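Local coordinates for protein galactan 1,3-beta-galactosidase (Phanerochaete chrysosporium, PDB 7BYS) that probably trims galactose units from the ends of beta-1,3-galactan chains, joining a family 43 glycoside hydrolase domain to a calcium-containing carbohydrate-binding module, at residues A[357-369]-A[380-392]. Residues are numbered along the deposited sequence; the frame is centred on the assembly and turned at random.
Sequences LYFANGDSTYRNV and LVDQPDSGGGNVV. With NAG (2-acetamido-2-deoxy-beta-D-glucopyranose), chain E.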
loop_
_atom_site.group_PDB
_atom_site.type_symbol
_atom_site.label_atom_id
_atom_site.label_comp_id
_atom_site.label_asym_id
_atom_site.label_seq_id
_atom_site.Cartn_x
_atom_site.Cartn_y
_atom_site.Cartn_z
ATOM N N LEU A 357 -11.339 -13.700 1.055
ATOM C CA LEU A 357 -11.357 -14.769 0.062
ATOM C C LEU A 357 -9.915 -15.085 -0.322
ATOM O O LEU A 357 -9.219 -14.229 -0.880
ATOM C CB LEU A 357 -12.165 -14.358 -1.169
ATOM C CG LEU A 357 -13.527 -13.695 -0.954
ATOM C CD1 LEU A 357 -14.182 -13.386 -2.302
ATOM C CD2 LEU A 357 -14.422 -14.556 -0.091
ATOM N N TYR A 358 -9.465 -16.298 0.003
ATOM C CA TYR A 358 -8.119 -16.756 -0.335
ATOM C C TYR A 358 -8.187 -17.524 -1.648
ATOM O O TYR A 358 -8.913 -18.519 -1.759
ATOM C CB TYR A 358 -7.554 -17.634 0.777
ATOM C CG TYR A 358 -7.106 -16.852 1.982
ATOM C CD1 TYR A 358 -8.028 -16.237 2.831
ATOM C CD2 TYR A 358 -5.755 -16.728 2.273
ATOM C CE1 TYR A 358 -7.598 -15.492 3.930
ATOM C CE2 TYR A 358 -5.324 -15.999 3.367
ATOM C CZ TYR A 358 -6.249 -15.383 4.176
ATOM O OH TYR A 358 -5.788 -14.663 5.259
ATOM N N PHE A 359 -7.443 -17.066 -2.647
ATOM C CA PHE A 359 -7.559 -17.614 -3.990
ATOM C C PHE A 359 -6.183 -17.615 -4.647
ATOM O O PHE A 359 -5.262 -16.915 -4.213
ATOM C CB PHE A 359 -8.521 -16.757 -4.834
ATOM C CG PHE A 359 -7.988 -15.379 -5.090
ATOM C CD1 PHE A 359 -7.191 -15.128 -6.196
ATOM C CD2 PHE A 359 -8.210 -14.358 -4.172
ATOM C CE1 PHE A 359 -6.658 -13.873 -6.407
ATOM C CE2 PHE A 359 -7.684 -13.097 -4.379
ATOM C CZ PHE A 359 -6.902 -12.857 -5.497
ATOM N N ALA A 360 -6.050 -18.393 -5.715
ATOM C CA ALA A 360 -4.881 -18.346 -6.581
ATOM C C ALA A 360 -5.344 -17.979 -7.981
ATOM O O ALA A 360 -6.347 -18.507 -8.468
ATOM C CB ALA A 360 -4.161 -19.701 -6.605
ATOM N N ASN A 361 -4.628 -17.068 -8.625
ATOM C CA ASN A 361 -4.955 -16.652 -9.990
ATOM C C ASN A 361 -3.637 -16.586 -10.751
ATOM O O ASN A 361 -2.898 -15.603 -10.635
ATOM C CB ASN A 361 -5.667 -15.305 -9.989
ATOM C CG ASN A 361 -5.864 -14.736 -11.383
ATOM O OD1 ASN A 361 -5.672 -15.422 -12.393
ATOM N ND2 ASN A 361 -6.252 -13.474 -11.447
ATOM N N GLY A 362 -3.350 -17.623 -11.537
ATOM C CA GLY A 362 -2.103 -17.662 -12.272
ATOM C C GLY A 362 -2.070 -16.884 -13.566
ATOM O O GLY A 362 -1.062 -16.950 -14.282
ATOM N N ASP A 363 -3.125 -16.138 -13.882
ATOM C CA ASP A 363 -3.136 -15.304 -15.072
ATOM C C ASP A 363 -2.214 -14.111 -14.878
ATOM O O ASP A 363 -1.834 -13.762 -13.757
ATOM C CB ASP A 363 -4.539 -14.738 -15.329
ATOM C CG ASP A 363 -5.560 -15.785 -15.709
ATOM O OD1 ASP A 363 -5.205 -16.975 -15.829
ATOM O OD2 ASP A 363 -6.741 -15.398 -15.915
ATOM N N SER A 364 -1.885 -13.450 -15.986
ATOM C CA SER A 364 -1.205 -12.168 -15.881
ATOM C C SER A 364 -2.182 -11.039 -15.598
ATOM O O SER A 364 -1.751 -9.910 -15.347
ATOM C CB SER A 364 -0.468 -11.855 -17.183
ATOM O OG SER A 364 -1.366 -11.890 -18.276
ATOM N N THR A 365 -3.482 -11.330 -15.632
ATOM C CA THR A 365 -4.553 -10.353 -15.560
ATOM C C THR A 365 -5.529 -10.760 -14.460
ATOM O O THR A 365 -5.492 -11.880 -13.940
ATOM C CB THR A 365 -5.275 -10.238 -16.914
ATOM O OG1 THR A 365 -5.577 -11.547 -17.411
ATOM C CG2 THR A 365 -4.384 -9.521 -17.933
ATOM N N TYR A 366 -6.408 -9.824 -14.110
ATOM C CA TYR A 366 -7.377 -10.048 -13.048
ATOM C C TYR A 366 -8.461 -11.019 -13.496
ATOM O O TYR A 366 -8.797 -11.119 -14.677
ATOM C CB TYR A 366 -8.090 -8.741 -12.713
ATOM C CG TYR A 366 -7.375 -7.836 -11.745
ATOM C CD1 TYR A 366 -6.020 -7.575 -11.869
ATOM C CD2 TYR A 366 -8.063 -7.250 -10.693
ATOM C CE1 TYR A 366 -5.369 -6.733 -10.977
ATOM C CE2 TYR A 366 -7.428 -6.405 -9.799
ATOM C CZ TYR A 366 -6.084 -6.158 -9.941
ATOM O OH TYR A 366 -5.461 -5.318 -9.033
ATOM N N ARG A 367 -9.012 -11.733 -12.525
ATOM C CA ARG A 367 -10.287 -12.419 -12.661
ATOM C C ARG A 367 -11.265 -11.780 -11.681
ATOM O O ARG A 367 -10.949 -10.797 -11.009
ATOM C CB ARG A 367 -10.115 -13.916 -12.395
ATOM C CG ARG A 367 -9.228 -14.604 -13.413
ATOM C CD ARG A 367 -9.313 -16.099 -13.246
ATOM N NE ARG A 367 -8.400 -16.791 -14.150
ATOM C CZ ARG A 367 -8.442 -18.093 -14.400
ATOM N NH1 ARG A 367 -9.370 -18.860 -13.834
ATOM N NH2 ARG A 367 -7.557 -18.631 -15.227
ATOM N N ASN A 368 -12.465 -12.342 -11.593
ATOM C CA ASN A 368 -13.392 -11.940 -10.542
ATOM C C ASN A 368 -14.278 -13.123 -10.215
ATOM O O ASN A 368 -14.298 -14.126 -10.926
ATOM C CB ASN A 368 -14.244 -10.752 -10.968
ATOM C CG ASN A 368 -14.574 -10.825 -12.393
ATOM O OD1 ASN A 368 -15.366 -11.669 -12.803
ATOM N ND2 ASN A 368 -13.947 -9.970 -13.189
ATOM N N VAL A 369 -15.009 -12.991 -9.115
ATOM C CA VAL A 369 -15.871 -14.060 -8.628
ATOM C C VAL A 369 -17.166 -13.433 -8.129
ATOM O O VAL A 369 -17.150 -12.396 -7.459
ATOM C CB VAL A 369 -15.167 -14.922 -7.551
ATOM C CG1 VAL A 369 -14.894 -14.119 -6.274
ATOM C CG2 VAL A 369 -15.988 -16.201 -7.260
ATOM N N LEU A 380 -19.790 -8.762 -7.295
ATOM C CA LEU A 380 -18.615 -9.230 -8.017
ATOM C C LEU A 380 -17.358 -8.748 -7.308
ATOM O O LEU A 380 -17.211 -7.550 -7.043
ATOM C CB LEU A 380 -18.648 -8.708 -9.452
ATOM C CG LEU A 380 -17.669 -9.364 -10.421
ATOM C CD1 LEU A 380 -17.989 -10.846 -10.602
ATOM C CD2 LEU A 380 -17.724 -8.653 -11.746
ATOM N N VAL A 381 -16.466 -9.680 -6.982
ATOM C CA VAL A 381 -15.243 -9.374 -6.244
ATOM C C VAL A 381 -14.045 -9.540 -7.175
ATOM O O VAL A 381 -13.863 -10.602 -7.779
ATOM C CB VAL A 381 -15.100 -10.260 -4.995
ATOM C CG1 VAL A 381 -13.827 -9.901 -4.252
ATOM C CG2 VAL A 381 -16.304 -10.086 -4.070
ATOM N N ASP A 382 -13.223 -8.495 -7.276
ATOM C CA ASP A 382 -12.037 -8.536 -8.121
ATOM C C ASP A 382 -10.980 -9.443 -7.506
ATOM O O ASP A 382 -10.722 -9.391 -6.298
ATOM C CB ASP A 382 -11.423 -7.142 -8.214
ATOM C CG ASP A 382 -12.276 -6.171 -8.995
ATOM O OD1 ASP A 382 -12.905 -6.591 -9.989
ATOM O OD2 ASP A 382 -12.297 -4.978 -8.610
ATOM N N GLN A 383 -10.337 -10.246 -8.355
ATOM C CA GLN A 383 -9.292 -11.185 -7.950
ATOM C C GLN A 383 -8.024 -10.875 -8.735
ATOM O O GLN A 383 -7.840 -11.356 -9.870
ATOM C CB GLN A 383 -9.750 -12.629 -8.150
ATOM C CG GLN A 383 -10.932 -12.970 -7.265
ATOM C CD GLN A 383 -11.477 -14.356 -7.535
ATOM O OE1 GLN A 383 -11.825 -14.682 -8.666
ATOM N NE2 GLN A 383 -11.516 -15.188 -6.506
ATOM N N PRO A 384 -7.113 -10.085 -8.164
ATOM C CA PRO A 384 -5.860 -9.775 -8.861
ATOM C C PRO A 384 -5.090 -11.039 -9.216
ATOM O O PRO A 384 -5.251 -12.101 -8.599
ATOM C CB PRO A 384 -5.079 -8.936 -7.835
ATOM C CG PRO A 384 -6.128 -8.351 -6.928
ATOM C CD PRO A 384 -7.234 -9.392 -6.867
ATOM N N ASP A 385 -4.221 -10.914 -10.225
ATOM C CA ASP A 385 -3.231 -11.956 -10.466
ATOM C C ASP A 385 -2.459 -12.201 -9.176
ATOM O O ASP A 385 -2.064 -11.256 -8.492
ATOM C CB ASP A 385 -2.274 -11.525 -11.580
ATOM C CG ASP A 385 -1.625 -10.170 -11.323
ATOM O OD1 ASP A 385 -2.339 -9.149 -11.314
ATOM O OD2 ASP A 385 -0.388 -10.132 -11.139
ATOM N N SER A 386 -2.286 -13.457 -8.806
ATOM C CA SER A 386 -1.653 -13.754 -7.529
ATOM C C SER A 386 -0.165 -14.064 -7.632
ATOM O O SER A 386 0.502 -14.152 -6.596
ATOM C CB SER A 386 -2.404 -14.878 -6.814
ATOM O OG SER A 386 -2.142 -16.103 -7.479
ATOM N N GLY A 387 0.375 -14.205 -8.842
ATOM C CA GLY A 387 1.771 -14.527 -9.060
ATOM C C GLY A 387 1.988 -15.913 -9.631
ATOM O O GLY A 387 3.053 -16.176 -10.210
ATOM N N GLY A 388 1.016 -16.801 -9.479
ATOM C CA GLY A 388 1.112 -18.145 -10.010
ATOM C C GLY A 388 -0.092 -18.947 -9.559
ATOM O O GLY A 388 -0.776 -18.596 -8.592
ATOM N N GLY A 389 -0.346 -20.035 -10.285
ATOM C CA GLY A 389 -1.445 -20.914 -9.944
ATOM C C GLY A 389 -1.298 -21.609 -8.606
ATOM O O GLY A 389 -2.281 -22.160 -8.100
ATOM N N ASN A 390 -0.099 -21.582 -8.019
ATOM C CA ASN A 390 0.149 -22.169 -6.709
ATOM C C ASN A 390 0.453 -21.121 -5.643
ATOM O O ASN A 390 0.984 -21.462 -4.590
ATOM C CB ASN A 390 1.286 -23.192 -6.804
ATOM C CG ASN A 390 1.289 -24.188 -5.658
ATOM O OD1 ASN A 390 0.238 -24.612 -5.180
ATOM N ND2 ASN A 390 2.485 -24.571 -5.217
ATOM N N VAL A 391 0.120 -19.857 -5.893
ATOM C CA VAL A 391 0.374 -18.765 -4.955
ATOM C C VAL A 391 -0.972 -18.176 -4.561
ATOM O O VAL A 391 -1.724 -17.710 -5.425
ATOM C CB VAL A 391 1.260 -17.682 -5.587
ATOM C CG1 VAL A 391 1.515 -16.561 -4.589
ATOM C CG2 VAL A 391 2.567 -18.288 -6.096
ATOM N N VAL A 392 -1.254 -18.150 -3.262
ATOM C CA VAL A 392 -2.539 -17.696 -2.735
ATOM C C VAL A 392 -2.355 -16.323 -2.098
ATOM O O VAL A 392 -1.397 -16.099 -1.342
ATOM C CB VAL A 392 -3.106 -18.715 -1.732
ATOM C CG1 VAL A 392 -4.320 -18.138 -0.975
ATOM C CG2 VAL A 392 -3.470 -19.996 -2.475
HETATM C C1 NAG E . -14.120 -10.001 -14.611
HETATM C C2 NAG E . -14.071 -8.632 -15.272
HETATM C C3 NAG E . -14.028 -8.746 -16.756
HETATM C C4 NAG E . -12.900 -9.622 -17.223
HETATM C C5 NAG E . -12.963 -11.000 -16.574
HETATM C C6 NAG E . -11.739 -11.778 -16.954
HETATM C C7 NAG E . -15.148 -6.624 -14.101
HETATM C C8 NAG E . -16.388 -5.838 -13.660
HETATM N N2 NAG E . -15.290 -7.873 -14.846
HETATM O O3 NAG E . -13.857 -7.413 -17.312
HETATM O O4 NAG E . -12.963 -9.801 -18.640
HETATM O O5 NAG E . -13.014 -10.889 -15.112
HETATM O O6 NAG E . -11.837 -13.075 -16.423
HETATM O O7 NAG E . -14.066 -6.213 -13.838
HETATM O O HOH W 1 -0.159 -14.526 -11.745
HETATM O O HOH W 2 -2.998 -7.878 -13.574
HETATM O O HOH W 3 -11.851 -8.102 -12.083
#
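Two donors grip the backbone O of Gln-383 from opposite faces of its plane. The backbone N of Arg-367 reaches this O at 2.9 Å, a hairpin bond; ND2 of Asn-361 meets the same Gln-383 O at 3.1 Å. The Asn-361 amide is a good example of a side chain doing backbone work. A chi1 of 172° swings it away from its own N and toward the turn, where ND2 also donates to Thr-365 O, while OD1 accepts from Asp-363 N in an Asx turn. The Asn-361 backbone pairs with Ser-386, its N giving a nearly straight bond to OG at 2.9 Å; that hydroxyl donates onward to Val-391 O. Aromatic rings flank Pro-384. Its CA sits 3.5 Å from the Tyr-366 ring centroid, almost on the normal, and its CD meets Phe-359 CZ. Replacing Tyr-366 with alanine would probably strip aromatic cover from Pro-384 and leave a gap beside Tyr-240. Arg-367, a beta-D-galactose ligand in another crystal of this enzyme and here bound to citrate, forms a side-on salt bridge with Asp-363, NE to OD2 and NH2 to OD1. One buried amide, with the Ser-386 pair, thus ties the loop after strand 352-360 to the segment following the 367-383 hairpin, linking the beta-sandwich's two sheets.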